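Soluble lytic murein transglycosylase (Escherichia coli, PDB 1QSA) cleaves the glycosidic bonds between N-acetylmuramic acid and N-acetylglucosamine in peptidoglycan from the chain ends, leaving a 1,6-anhydro bond on the muramic acid. Local coordinates at residues V375-T380 with Q416-R421; D369-N374 with W442-E447. One frame throughout, in Å; residues are numbered along the deposited sequence.

Contact 1 of 2, residues V375-T380 with Q416-R421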
# COMPACT_ATOMS: atom_id res chain seq x y z
N VAL A 375 -9.75 3.30 30.56
CA VAL A 375 -9.97 2.82 29.20
C VAL A 375 -11.31 2.10 29.03
O VAL A 375 -11.70 1.76 27.91
CB VAL A 375 -8.84 1.88 28.74
CG1 VAL A 375 -7.51 2.59 28.83
CG2 VAL A 375 -8.82 0.61 29.57
N ASP A 376 -12.00 1.88 30.15
CA ASP A 376 -13.28 1.20 30.13
C ASP A 376 -14.41 2.14 29.73
O ASP A 376 -14.65 3.17 30.37
CB ASP A 376 -13.58 0.57 31.49
CG ASP A 376 -12.56 -0.48 31.88
OD1 ASP A 376 -11.98 -1.12 30.97
OD2 ASP A 376 -12.35 -0.67 33.09
N SER A 377 -15.06 1.80 28.63
CA SER A 377 -16.18 2.57 28.10
C SER A 377 -17.23 1.56 27.66
O SER A 377 -17.03 0.35 27.80
CB SER A 377 -15.73 3.43 26.91
OG SER A 377 -15.13 2.65 25.89
N ALA A 378 -18.36 2.05 27.17
CA ALA A 378 -19.41 1.17 26.70
C ALA A 378 -18.85 0.37 25.53
O ALA A 378 -19.21 -0.79 25.32
CB ALA A 378 -20.64 1.98 26.26
N LEU A 379 -17.93 0.99 24.79
CA LEU A 379 -17.32 0.35 23.63
C LEU A 379 -16.50 -0.89 23.98
O LEU A 379 -16.36 -1.80 23.15
CB LEU A 379 -16.46 1.35 22.85
CG LEU A 379 -17.23 2.51 22.21
CD1 LEU A 379 -16.26 3.52 21.60
CD2 LEU A 379 -18.20 1.98 21.15
N THR A 380 -15.98 -0.96 25.21
CA THR A 380 -15.19 -2.11 25.63
C THR A 380 -16.03 -3.18 26.35
O THR A 380 -15.54 -4.27 26.62
CB THR A 380 -13.99 -1.69 26.53
OG1 THR A 380 -14.47 -1.18 27.78
CG2 THR A 380 -13.17 -0.60 25.84
N GLN A 416 -10.95 6.43 20.50
CA GLN A 416 -9.97 5.65 19.73
C GLN A 416 -8.69 5.39 20.53
O GLN A 416 -8.09 4.30 20.43
CB GLN A 416 -9.69 6.32 18.38
CG GLN A 416 -10.91 6.29 17.46
CD GLN A 416 -10.79 7.22 16.27
OE1 GLN A 416 -10.31 8.34 16.40
NE2 GLN A 416 -11.27 6.78 15.10
N ALA A 417 -8.30 6.35 21.38
CA ALA A 417 -7.12 6.21 22.23
C ALA A 417 -7.40 5.20 23.35
O ALA A 417 -6.53 4.42 23.74
CB ALA A 417 -6.70 7.58 22.81
N GLN A 418 -8.62 5.22 23.89
CA GLN A 418 -9.00 4.26 24.93
C GLN A 418 -8.97 2.86 24.33
O GLN A 418 -8.48 1.94 24.96
CB GLN A 418 -10.40 4.53 25.46
CG GLN A 418 -10.53 5.77 26.32
CD GLN A 418 -11.96 5.96 26.77
OE1 GLN A 418 -12.88 6.03 25.96
NE2 GLN A 418 -12.16 6.04 28.08
N LEU A 419 -9.53 2.71 23.13
CA LEU A 419 -9.55 1.41 22.45
C LEU A 419 -8.11 0.94 22.16
O LEU A 419 -7.78 -0.23 22.35
CB LEU A 419 -10.40 1.48 21.17
CG LEU A 419 -11.93 1.54 21.38
CD1 LEU A 419 -12.66 1.81 20.08
CD2 LEU A 419 -12.41 0.21 21.99
N ALA A 420 -7.25 1.86 21.72
CA ALA A 420 -5.85 1.51 21.46
C ALA A 420 -5.20 0.99 22.75
O ALA A 420 -4.57 -0.07 22.75
CB ALA A 420 -5.09 2.74 20.93
N ARG A 421 -5.43 1.69 23.86
CA ARG A 421 -4.84 1.29 25.14
C ARG A 421 -5.44 -0.01 25.67
O ARG A 421 -4.74 -0.80 26.28
CB ARG A 421 -4.99 2.41 26.17
CG ARG A 421 -4.26 2.14 27.48
CD ARG A 421 -2.75 2.08 27.26
NE ARG A 421 -2.05 1.52 28.42
CZ ARG A 421 -0.75 1.67 28.65
NH1 ARG A 421 0.01 2.36 27.80
NH2 ARG A 421 -0.19 1.12 29.72
O HOH W 1 -14.91 6.18 29.24
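The amide nitrogen of Gln-418 is gripped by two partners: it donates to a water at 3.0 Å from NE2, and to the carbonyl oxygen of Asn-374, the residue just before Val-375. The same water donates a hydrogen bond to O of Asp-376 at 3.2 Å and so bridges the glutamine amide to the 375-380 backbone. Glutamine suits this place because its chain, extended beyond CG (chi2 179°), lays its methylenes alongside the backbone of Val-375 and still brings a donor to the loop carbonyls. The other end of the amide, OE1, lies 4.0 Å from CB of Ser-377. Val-375 crosses Arg-421 obliquely, with CG1 of the valine 3.5 Å from CG of the arginine. Here Arg-421 offers only its aliphatic root: a bend at chi2 (65°) leads the guanidinium away to salt bridges with Glu-446 and Glu-447. Deeper in, Thr-380 turns OG1 back to its own chain, where it donates to O of Ser-377 at 3.0 Å, tilted 22° from the carbonyl plane. Thr-380 N reaches the same oxygen from the same face, so two donors grip it; with OG1 turned to the backbone, CG2 faces the leucine. CG2 slides past Leu-419, 4.0 Å from its CD2, with Met-385 of helix 383-393 touching both residues. The other leucine branch, CD1 of Leu-419, meets CD1 of Leu-379 at 4.3 Å. Polar and water-bridged outside, branched and apolar inside, this is a loop and short helical turn packed along helix 413-425 in the helical L domain.

Contact 2 of 2, residues D369-N374 with W442-E447; sequences DKAPQN and WDHLEE
The imidazole of His-444 has one face overlaid by Asp-369, whose carbonyl oxygen O sits 3.5 Å above the ring plane, displaced toward the rim. On that same face CB of Asp-369 makes a CH-pi contact, 3.9 Å from the ring centroid. At the edge, in plane, lie OE1 of Glu-447, whose OE2 pairs with Arg-421, and a water 2.8 Å from NE2 of His-444, which donates to O of Lys-370. Histidine suits the place: its flat ring takes Asp-369 over a face while NE2 at the rim still reaches water. His-444 is the centre of an inverse gamma turn and the N-cap residue of helix 445-448; the turn presents O of Asp-443 to Asp-369 N, which donates at 2.9 Å from 43° above the carbonyl plane. With an alanine here, CB and O of Asp-369 would probably lose the ring they lie against, and the water at NE2 one of its mates. The carboxylates of Asp-369 and Asp-443 are turned 67° apart, their OD2 atoms 4.2 Å from each other. A shared water donates to both; Lys-367 pairs with OD1 of Asp-369 and Arg-349 with OD1 of Asp-443, which probably eases the repulsion.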
# COMPACT_ATOMS: atom_id res chain seq x y z
N ASP A 369 2.35 11.19 24.02
CA ASP A 369 1.02 11.51 24.55
C ASP A 369 0.48 10.21 25.15
O ASP A 369 0.63 9.14 24.56
CB ASP A 369 0.07 11.93 23.43
CG ASP A 369 0.42 13.28 22.83
OD1 ASP A 369 1.35 13.95 23.32
OD2 ASP A 369 -0.26 13.67 21.86
N LYS A 370 -0.14 10.31 26.32
CA LYS A 370 -0.68 9.13 26.98
C LYS A 370 -2.17 8.96 26.73
O LYS A 370 -2.89 9.94 26.54
CB LYS A 370 -0.46 9.21 28.49
CG LYS A 370 0.99 9.20 28.93
CD LYS A 370 1.08 9.36 30.45
CE LYS A 370 2.50 9.55 30.93
NZ LYS A 370 2.57 9.73 32.41
N ALA A 371 -2.62 7.71 26.71
CA ALA A 371 -4.04 7.43 26.53
C ALA A 371 -4.69 7.74 27.89
O ALA A 371 -4.00 7.89 28.90
CB ALA A 371 -4.24 5.97 26.15
N PRO A 372 -6.03 7.85 27.94
CA PRO A 372 -6.72 8.13 29.20
C PRO A 372 -6.41 7.09 30.28
O PRO A 372 -6.09 5.94 29.98
CB PRO A 372 -8.19 8.07 28.80
CG PRO A 372 -8.18 8.51 27.37
CD PRO A 372 -6.98 7.78 26.81
N GLN A 373 -6.48 7.51 31.54
CA GLN A 373 -6.23 6.61 32.67
C GLN A 373 -7.30 5.51 32.71
O GLN A 373 -7.01 4.36 33.03
CB GLN A 373 -6.23 7.38 33.99
CG GLN A 373 -5.08 8.36 34.13
CD GLN A 373 -3.73 7.67 34.19
OE1 GLN A 373 -3.64 6.48 34.51
NE2 GLN A 373 -2.66 8.42 33.92
N ASN A 374 -8.54 5.89 32.38
CA ASN A 374 -9.67 4.96 32.34
C ASN A 374 -9.94 4.58 30.89
O ASN A 374 -10.34 5.42 30.09
CB ASN A 374 -10.94 5.61 32.90
CG ASN A 374 -10.89 5.81 34.40
OD1 ASN A 374 -11.08 4.85 35.16
ND2 ASN A 374 -10.69 7.05 34.83
N TRP A 442 -0.69 9.90 16.26
CA TRP A 442 0.73 9.79 15.92
C TRP A 442 1.72 9.98 17.05
O TRP A 442 2.85 9.49 16.97
CB TRP A 442 1.06 10.71 14.74
CG TRP A 442 0.13 10.58 13.54
CD1 TRP A 442 -0.42 11.60 12.82
CD2 TRP A 442 -0.33 9.37 12.92
NE1 TRP A 442 -1.19 11.11 11.80
CE2 TRP A 442 -1.15 9.74 11.84
CE3 TRP A 442 -0.13 8.00 13.18
CZ2 TRP A 442 -1.77 8.79 11.01
CZ3 TRP A 442 -0.74 7.06 12.36
CH2 TRP A 442 -1.56 7.47 11.29
N ASP A 443 1.32 10.71 18.09
CA ASP A 443 2.20 10.94 19.22
C ASP A 443 1.98 9.98 20.39
O ASP A 443 2.67 10.08 21.40
CB ASP A 443 2.13 12.40 19.69
CG ASP A 443 2.65 13.38 18.65
OD1 ASP A 443 3.76 13.16 18.11
OD2 ASP A 443 1.95 14.37 18.36
N HIS A 444 1.03 9.05 20.25
CA HIS A 444 0.80 8.03 21.29
C HIS A 444 1.79 6.89 20.99
O HIS A 444 1.41 5.76 20.66
CB HIS A 444 -0.64 7.51 21.24
CG HIS A 444 -1.64 8.42 21.87
ND1 HIS A 444 -1.92 9.68 21.37
CD2 HIS A 444 -2.43 8.26 22.96
CE1 HIS A 444 -2.84 10.25 22.13
NE2 HIS A 444 -3.16 9.42 23.10
N LEU A 445 3.07 7.20 21.14
CA LEU A 445 4.12 6.25 20.80
C LEU A 445 4.10 4.87 21.45
O LEU A 445 4.45 3.89 20.80
CB LEU A 445 5.51 6.89 20.95
CG LEU A 445 5.76 8.15 20.11
CD1 LEU A 445 7.21 8.62 20.30
CD2 LEU A 445 5.46 7.90 18.64
N GLU A 446 3.70 4.78 22.72
CA GLU A 446 3.71 3.49 23.40
C GLU A 446 2.76 2.49 22.73
O GLU A 446 3.11 1.32 22.57
CB GLU A 446 3.36 3.63 24.89
CG GLU A 446 3.75 2.38 25.65
CD GLU A 446 3.60 2.48 27.15
OE1 GLU A 446 2.83 3.34 27.63
OE2 GLU A 446 4.27 1.69 27.84
N GLU A 447 1.58 2.96 22.34
CA GLU A 447 0.58 2.12 21.68
C GLU A 447 0.92 1.85 20.22
O GLU A 447 0.54 0.81 19.66
CB GLU A 447 -0.82 2.74 21.79
CG GLU A 447 -1.39 2.81 23.23
CD GLU A 447 -0.78 3.92 24.06
OE1 GLU A 447 -0.36 4.95 23.50
OE2 GLU A 447 -0.74 3.78 25.30
O HOH W 2 1.58 6.58 24.29
O HOH W 3 0.16 15.51 20.00
O HOH W 4 -5.38 10.12 24.73
O HOH W 5 -0.63 5.60 27.23

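In the fold
Contact 1 is partly buried and contact 2 lies at the surface; both lie away from the predicted active site. One continuous run of chain, 369-380, supplies a segment to each, and contact 1 is nested inside the loop that contact 2 closes. Helix 413-425 joins them: CB of Ala-371 packs 3.6 Å from CB of Arg-421 and 3.7 Å from O of Ala-417, beside the arginine's charge pairing. Their chemistry follows their places. Contact 1 keeps leucine and threonine methyls on the inner side and has a single water bridge across its segments, whereas contact 2 relies on a backbone bond, a ring face, acidic groups and four bridging waters.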